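PDB 1E9S: conjugal transfer protein TRWB from Escherichia coli, which probably couples DNA processing to type IV secretion during bacterial conjugation, as a hexameric DNA-binding member of the P-loop NTPase clan. Local coordinates for residues A[118-123]-A[228-233]. Numbering follows the deposited sequence.
Sequences FNEIRN and DFSIRS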
# COMPACT_ATOMS: atom_id res chain seq x y z
N PHE A 118 -7.71 39.74 9.19
CA PHE A 118 -7.35 40.97 8.50
C PHE A 118 -6.34 41.76 9.33
O PHE A 118 -5.51 42.48 8.78
CB PHE A 118 -8.58 41.84 8.27
CG PHE A 118 -9.46 41.42 7.14
CD1 PHE A 118 -9.16 41.78 5.83
CD2 PHE A 118 -10.65 40.74 7.38
CE1 PHE A 118 -10.05 41.49 4.79
CE2 PHE A 118 -11.54 40.44 6.34
CZ PHE A 118 -11.25 40.82 5.05
N ASN A 119 -6.41 41.64 10.66
CA ASN A 119 -5.53 42.37 11.56
C ASN A 119 -4.08 41.95 11.44
O ASN A 119 -3.20 42.61 12.00
CB ASN A 119 -5.93 42.16 13.02
CG ASN A 119 -7.33 42.55 13.29
OD1 ASN A 119 -7.98 43.21 12.48
ND2 ASN A 119 -7.82 42.16 14.46
N GLU A 120 -3.82 40.86 10.73
CA GLU A 120 -2.46 40.36 10.58
C GLU A 120 -1.81 40.73 9.26
O GLU A 120 -0.63 40.52 9.06
CB GLU A 120 -2.43 38.83 10.70
CG GLU A 120 -3.12 38.23 11.89
CD GLU A 120 -2.66 38.81 13.19
OE1 GLU A 120 -1.48 39.19 13.30
OE2 GLU A 120 -3.48 38.87 14.12
N ILE A 121 -2.60 41.29 8.35
CA ILE A 121 -2.10 41.68 7.05
C ILE A 121 -1.33 43.00 7.07
O ILE A 121 -1.85 44.03 7.48
CB ILE A 121 -3.27 41.79 6.02
CG1 ILE A 121 -4.07 40.48 6.02
CG2 ILE A 121 -2.71 42.09 4.62
CD1 ILE A 121 -3.25 39.24 5.78
N ARG A 122 -0.08 42.94 6.64
CA ARG A 122 0.77 44.13 6.59
C ARG A 122 1.23 44.39 5.17
O ARG A 122 1.17 45.52 4.68
CB ARG A 122 1.96 43.95 7.50
CG ARG A 122 1.51 43.86 8.92
CD ARG A 122 2.65 43.96 9.86
NE ARG A 122 2.20 43.95 11.24
CZ ARG A 122 3.02 43.91 12.27
NH1 ARG A 122 4.33 43.89 12.07
NH2 ARG A 122 2.55 43.89 13.51
N ASN A 123 1.69 43.33 4.50
CA ASN A 123 2.16 43.43 3.13
C ASN A 123 1.27 42.61 2.22
O ASN A 123 0.33 41.98 2.69
CB ASN A 123 3.60 42.95 3.07
CG ASN A 123 4.50 43.75 4.00
OD1 ASN A 123 4.71 44.93 3.78
ND2 ASN A 123 5.00 43.11 5.05
N ASP A 228 -9.49 44.95 17.20
CA ASP A 228 -8.24 45.33 16.57
C ASP A 228 -7.02 44.53 17.00
O ASP A 228 -5.92 44.78 16.52
CB ASP A 228 -7.99 46.83 16.78
CG ASP A 228 -8.64 47.70 15.69
OD1 ASP A 228 -9.32 47.14 14.79
OD2 ASP A 228 -8.49 48.95 15.72
N PHE A 229 -7.21 43.56 17.88
CA PHE A 229 -6.08 42.76 18.33
C PHE A 229 -5.35 42.06 17.17
O PHE A 229 -5.96 41.49 16.27
CB PHE A 229 -6.52 41.72 19.36
CG PHE A 229 -5.37 40.92 19.91
CD1 PHE A 229 -4.42 41.52 20.73
CD2 PHE A 229 -5.20 39.58 19.56
CE1 PHE A 229 -3.32 40.81 21.19
CE2 PHE A 229 -4.10 38.87 20.02
CZ PHE A 229 -3.16 39.48 20.83
N SER A 230 -4.03 42.13 17.22
CA SER A 230 -3.17 41.52 16.21
C SER A 230 -2.10 40.69 16.90
O SER A 230 -1.32 41.20 17.69
CB SER A 230 -2.51 42.59 15.35
OG SER A 230 -1.48 42.07 14.51
N ILE A 231 -2.07 39.39 16.60
CA ILE A 231 -1.09 38.49 17.19
C ILE A 231 0.32 38.93 16.81
O ILE A 231 1.25 38.81 17.60
CB ILE A 231 -1.34 37.04 16.71
CG1 ILE A 231 -2.73 36.59 17.18
CG2 ILE A 231 -0.27 36.09 17.25
CD1 ILE A 231 -3.15 35.22 16.71
N ARG A 232 0.46 39.47 15.60
CA ARG A 232 1.75 39.94 15.13
C ARG A 232 2.25 41.08 15.99
O ARG A 232 3.40 41.09 16.41
CB ARG A 232 1.66 40.40 13.68
CG ARG A 232 1.30 39.29 12.74
CD ARG A 232 1.44 39.73 11.31
NE ARG A 232 2.83 40.00 10.98
CZ ARG A 232 3.24 40.34 9.76
NH1 ARG A 232 2.37 40.45 8.77
NH2 ARG A 232 4.52 40.58 9.54
N SER A 233 1.38 42.06 16.22
CA SER A 233 1.74 43.21 17.04
C SER A 233 2.00 42.75 18.46
O SER A 233 2.93 43.20 19.12
CB SER A 233 0.61 44.22 17.04
OG SER A 233 0.35 44.66 15.73
O HOH W 1 -0.20 43.61 12.29
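The backbones of Asn119 and Ser230 come closest, with CA atoms 5.3 Å apart, where a 3-10 turn ending at Glu120 meets the start of helix 231-236. Asn119 extends its amide to the loop before that helix: ND2 donates to Phe229 O at 2.7 Å, arriving well out of the carbonyl plane, and also bonds Gly227 O. Glu120, its chain bent at chi2 (-54°), turns its carboxylate onto the helix start. There OE2 accepts from Ile231 N at 2.9 Å through its syn lone pair, while Trp115 NE1 donates to the same oxygen. Ser230 is the N-cap, its OG taking a weak bond from Ser233 N. Because Glu120 also faces the first-turn amide of Ile231, its negative charge probably interacts favourably with the helix dipole. This joins the loop after strand 103-105, an edge strand of the large mixed sheet of the P-loop NTPase fold, to the helix leading into strand 243-247 beside it. Arg232 runs back past Glu120, and its NH1 meets Glu120 O at 3.0 Å, almost in line with the carbonyl (170°). The extended Arg122 slides over it in the opposite direction; the guanidinium planes stack 15° apart with centres 4.4 Å apart. Asp126 and Glu236, salt-bridged to Arg232 and Arg122 respectively, probably offset the repulsion between these like charges, Arg122 NE and Arg232 NE being 4.0 Å apart. Replacing Arg232 by an alanine would probably leave Glu120 O without this donor, Asp126 without its salt-bridge mate and the Arg122 guanidinium without the flat group stacked on it. At the edge of that guanidinium, a water accepts from Arg122 NE at 2.6 Å and reaches Ser230 OG.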